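Local coordinates for sortase family protein (Streptococcus agalactiae, PDB 3O0P) that probably acts as a pilus-related class C sortase, a transpeptidase that links pilin subunits to one another during assembly of the group B Streptococcus pilus, at residues A[11-16]-A[70-75]; A[15-20]-A[64-69]. One frame throughout, in Å; residues are numbered along the deposited sequence.

Contact 1 of 2, residues A[11-16]-A[70-75]; sequences QDFERA and IGIISV
F13 reaches from helix 11-18 onto the start of strand 71-75 and meets it chiefly with its ring. CG stands anti to the backbone N (chi1 177°), which carries the ring off the helix toward the strand. One face then lies against G71, whose CA sits 4.0 Å from the centroid of the F13 ring and 22° off its normal, displaced toward the rim: a CH-pi contact with backbone rather than with a side chain. The neighbouring peptide is met as well, F13 CE1 standing 3.6 Å from G71 N.

I70 and G71 together face I84 of strand 80-85, a classic beta bulge at the point where the chain enters the sheet of the sortase fold. The backbone of G71 is almost fully extended, with angles that leave no room for a side chain beside the carbonyl O of I70; the glycine also leaves bare backbone under the aromatic ring.

Aliphatic packing is the work of I72, whose CB points toward the helix. Its CD1 lies 3.8 Å from F13 CD2, oblique to the ring, and 3.7 Å from E14 CG, so one methyl bridges two successive residues of the helix. The E14 and I72 side chains run at about a right angle to each other, and the methyl stays close to the carboxylate as well, I72 CD1 standing 3.8 Å from E14 OE2. That same OE2 is paired in a salt bridge with NZ of K81 on strand 80-85.

No hydrogen bond joins the two segments. The axes of 11-16 and 71-75 come within 8.7 Å, with their N-to-C directions 129° apart, and the strand's backbone is engaged in the sheet, I72 bonding to Q143 and I73 to L82.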
# COMPACT_ATOMS: atom_id res chain seq x y z
N GLN A 11 9.47 9.32 -10.86
CA GLN A 11 10.47 10.38 -10.75
C GLN A 11 9.82 11.72 -10.44
O GLN A 11 10.41 12.56 -9.74
CB GLN A 11 11.25 10.51 -12.06
CG GLN A 11 12.28 9.42 -12.32
CD GLN A 11 12.69 9.35 -13.79
OE1 GLN A 11 11.84 9.23 -14.68
NE2 GLN A 11 13.99 9.41 -14.05
N ASP A 12 8.62 11.93 -10.96
CA ASP A 12 7.90 13.17 -10.68
C ASP A 12 7.59 13.30 -9.18
O ASP A 12 7.71 14.39 -8.62
CB ASP A 12 6.60 13.24 -11.50
CG ASP A 12 5.61 12.11 -11.20
OD1 ASP A 12 6.03 11.01 -10.77
OD2 ASP A 12 4.40 12.31 -11.40
N PHE A 13 7.18 12.21 -8.54
CA PHE A 13 6.95 12.23 -7.09
C PHE A 13 8.23 12.58 -6.33
O PHE A 13 8.25 13.43 -5.44
CB PHE A 13 6.38 10.87 -6.62
CG PHE A 13 6.19 10.81 -5.13
CD1 PHE A 13 5.01 11.24 -4.54
CD2 PHE A 13 7.23 10.37 -4.30
CE1 PHE A 13 4.87 11.21 -3.15
CE2 PHE A 13 7.08 10.36 -2.93
CZ PHE A 13 5.90 10.77 -2.37
N GLU A 14 9.33 11.91 -6.68
CA GLU A 14 10.58 12.18 -6.01
C GLU A 14 10.96 13.65 -6.11
O GLU A 14 11.39 14.27 -5.14
CB GLU A 14 11.70 11.31 -6.57
CG GLU A 14 11.47 9.82 -6.39
CD GLU A 14 12.64 8.94 -6.84
OE1 GLU A 14 13.76 9.45 -7.06
OE2 GLU A 14 12.44 7.72 -6.92
N ARG A 15 10.84 14.20 -7.32
CA ARG A 15 11.25 15.58 -7.56
C ARG A 15 10.38 16.52 -6.73
O ARG A 15 10.87 17.47 -6.10
CB ARG A 15 11.09 15.89 -9.06
CG ARG A 15 11.47 17.27 -9.53
CD ARG A 15 11.20 17.40 -11.04
NE ARG A 15 11.66 18.66 -11.63
CZ ARG A 15 12.85 18.81 -12.19
NH1 ARG A 15 13.71 17.80 -12.25
NH2 ARG A 15 13.18 19.98 -12.71
N ALA A 16 9.07 16.28 -6.74
CA ALA A 16 8.17 17.17 -6.02
C ALA A 16 8.33 17.05 -4.50
O ALA A 16 8.25 18.04 -3.79
CB ALA A 16 6.74 16.90 -6.44
N ILE A 70 0.86 9.54 -3.52
CA ILE A 70 1.26 9.56 -2.12
C ILE A 70 2.52 8.78 -1.78
O ILE A 70 2.96 8.77 -0.64
CB ILE A 70 0.11 9.12 -1.19
CG1 ILE A 70 -0.25 7.65 -1.41
CG2 ILE A 70 -1.11 10.07 -1.35
CD1 ILE A 70 -1.20 7.08 -0.35
N GLY A 71 3.11 8.14 -2.77
CA GLY A 71 4.34 7.43 -2.51
C GLY A 71 4.75 6.57 -3.67
O GLY A 71 4.19 6.66 -4.76
N ILE A 72 5.74 5.73 -3.40
CA ILE A 72 6.29 4.78 -4.35
C ILE A 72 6.47 3.45 -3.62
O ILE A 72 7.03 3.43 -2.52
CB ILE A 72 7.65 5.23 -4.87
CG1 ILE A 72 7.54 6.59 -5.55
CG2 ILE A 72 8.27 4.18 -5.79
CD1 ILE A 72 8.87 7.26 -5.75
N ILE A 73 5.99 2.36 -4.22
CA ILE A 73 6.22 1.02 -3.69
C ILE A 73 7.27 0.32 -4.54
O ILE A 73 7.13 0.22 -5.76
CB ILE A 73 4.89 0.19 -3.61
CG1 ILE A 73 5.13 -1.25 -3.13
CG2 ILE A 73 4.12 0.18 -4.93
CD1 ILE A 73 5.60 -1.37 -1.70
N SER A 74 8.33 -0.14 -3.89
CA SER A 74 9.41 -0.88 -4.54
C SER A 74 9.44 -2.30 -4.03
O SER A 74 9.51 -2.51 -2.82
CB SER A 74 10.77 -0.22 -4.26
OG SER A 74 10.81 1.07 -4.80
N VAL A 75 9.41 -3.25 -4.95
CA VAL A 75 9.49 -4.66 -4.61
C VAL A 75 10.63 -5.25 -5.47
O VAL A 75 10.40 -5.70 -6.60
CB VAL A 75 8.17 -5.43 -4.86
CG1 VAL A 75 8.26 -6.78 -4.20
CG2 VAL A 75 7.00 -4.64 -4.32

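Contact 2 of 2, residues A[15-20]-A[64-69]; sequences RAAKKL and LEVSEK
A16 and V66 have the nearest CA atoms of the two segments, 6.0 Å apart. On one side the chain follows on from the body of helix 11-18 with two i to i+3 bonds: K19 N to A16 O, and L20 N to A17 O, both at 3.2 Å. On the other side the chain has no regular helix or strand but makes a type I' beta turn from V66 to K69. V66 N donates to K69 O and K69 N to V66 O, each at 3.0 Å, so the turn is closed by a reciprocal pair of backbone bonds. S67 and E68, at its corners, both have positive phi.

V66, at the first position of the turn, points its side chain at the helix and spreads its branches over three residues. Its CB lies 3.7 Å from A16 CB. CG2 rests against the same alanine methyl and reaches the backbone of A17, 3.8 Å from A17 N; with chi1 at -67° this branch is wedged between V66's own backbone N and carbonyl carbon. CG1, the other branch, reaches L20, in the coil after the helix, where it stops 3.9 Å from CD1 of that leucine. The two side chains slant across one another. The small side chain of A16 is consistent with so close an approach, and S67 CB only skirts it at the margin.

F13 also touches V66, and L20 leans on I25 of helix 22-37, extending the apolar patch beyond the two segments; R28 of that helix touches V66 too. S67 OG is turned to D12 with a hydrogen bond. With no hydrogen bond between the segments, the contact depends on the fit of methyl groups around one valine, while the turn holds its shape through its own backbone bonds.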
# COMPACT_ATOMS: atom_id res chain seq x y z
N ARG A 15 10.84 14.20 -7.32
CA ARG A 15 11.25 15.58 -7.56
C ARG A 15 10.38 16.52 -6.73
O ARG A 15 10.87 17.47 -6.10
CB ARG A 15 11.09 15.89 -9.06
CG ARG A 15 11.47 17.27 -9.53
CD ARG A 15 11.20 17.40 -11.04
NE ARG A 15 11.66 18.66 -11.63
CZ ARG A 15 12.85 18.81 -12.19
NH1 ARG A 15 13.71 17.80 -12.25
NH2 ARG A 15 13.18 19.98 -12.71
N ALA A 16 9.07 16.28 -6.74
CA ALA A 16 8.17 17.17 -6.02
C ALA A 16 8.33 17.05 -4.50
O ALA A 16 8.25 18.04 -3.79
CB ALA A 16 6.74 16.90 -6.44
N ALA A 17 8.59 15.85 -4.01
CA ALA A 17 8.77 15.66 -2.56
C ALA A 17 9.99 16.42 -2.09
O ALA A 17 9.98 17.03 -1.01
CB ALA A 17 8.89 14.19 -2.23
N LYS A 18 11.05 16.43 -2.91
CA LYS A 18 12.29 17.09 -2.51
C LYS A 18 12.13 18.60 -2.46
O LYS A 18 12.92 19.27 -1.80
CB LYS A 18 13.43 16.71 -3.47
N LYS A 19 11.13 19.15 -3.14
CA LYS A 19 10.89 20.60 -3.12
C LYS A 19 10.10 21.10 -1.93
O LYS A 19 10.04 22.30 -1.72
CB LYS A 19 10.18 21.06 -4.39
CG LYS A 19 11.05 20.98 -5.63
CD LYS A 19 10.30 21.49 -6.86
CE LYS A 19 10.23 23.02 -6.92
NZ LYS A 19 9.50 23.50 -8.13
N LEU A 20 9.52 20.20 -1.14
CA LEU A 20 8.80 20.62 0.05
C LEU A 20 9.80 21.04 1.12
O LEU A 20 10.83 20.40 1.32
CB LEU A 20 7.94 19.48 0.59
CG LEU A 20 6.87 18.94 -0.33
CD1 LEU A 20 6.18 17.74 0.37
CD2 LEU A 20 5.85 20.03 -0.73
N LEU A 64 -0.53 13.86 1.99
CA LEU A 64 0.64 13.10 1.55
C LEU A 64 0.91 13.19 0.06
O LEU A 64 1.90 12.64 -0.41
CB LEU A 64 0.49 11.63 1.91
CG LEU A 64 0.60 11.29 3.40
CD1 LEU A 64 0.48 9.79 3.60
CD2 LEU A 64 1.87 11.82 4.03
N GLU A 65 0.07 13.92 -0.67
CA GLU A 65 0.15 13.93 -2.11
C GLU A 65 1.04 15.03 -2.65
O GLU A 65 0.89 16.18 -2.32
CB GLU A 65 -1.23 14.17 -2.71
CG GLU A 65 -2.10 12.94 -2.68
CD GLU A 65 -3.44 13.14 -3.37
OE1 GLU A 65 -3.67 14.26 -3.90
OE2 GLU A 65 -4.27 12.20 -3.37
N VAL A 66 1.94 14.64 -3.56
CA VAL A 66 2.60 15.56 -4.47
C VAL A 66 2.64 14.86 -5.83
O VAL A 66 2.70 13.62 -5.90
CB VAL A 66 4.03 15.96 -4.04
CG1 VAL A 66 3.98 16.78 -2.75
CG2 VAL A 66 4.94 14.74 -3.90
N SER A 67 2.51 15.63 -6.89
CA SER A 67 2.42 15.07 -8.24
C SER A 67 1.33 13.98 -8.31
O SER A 67 1.49 12.97 -9.02
CB SER A 67 3.77 14.49 -8.65
OG SER A 67 3.91 14.53 -10.06
N GLU A 68 0.25 14.18 -7.57
CA GLU A 68 -0.95 13.32 -7.62
C GLU A 68 -0.80 11.98 -6.91
O GLU A 68 -1.71 11.14 -6.94
CB GLU A 68 -1.34 13.04 -9.08
CG GLU A 68 -1.62 14.30 -9.86
CD GLU A 68 -2.31 14.01 -11.18
OE1 GLU A 68 -1.62 13.63 -12.14
OE2 GLU A 68 -3.55 14.15 -11.24
N LYS A 69 0.36 11.76 -6.32
CA LYS A 69 0.74 10.48 -5.74
C LYS A 69 1.08 10.61 -4.28
O LYS A 69 1.56 11.66 -3.85
CB LYS A 69 1.96 9.93 -6.49
CG LYS A 69 1.63 9.67 -7.95
CD LYS A 69 2.83 9.66 -8.85
CE LYS A 69 2.41 9.36 -10.29
NZ LYS A 69 3.48 9.59 -11.29

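In the fold
Helix 11-18, almost at the start of the modelled chain, supplies the first partner of both contacts. The chain then runs through helix 22-37 and a long loop and returns: residues 64-69 close contact 2 and residues 70-75, directly after them, close contact 1. The loop of contact 2 is thus nested inside that of contact 1, and the returning chain meets the helix in reverse order. Their centres are 8 Å apart, and D12 ties them together through its salt bridge to K69 and hydrogen bond to S67. Between them they fasten the N-terminal helix to the turn leading into the sortase sheet and to its first strand.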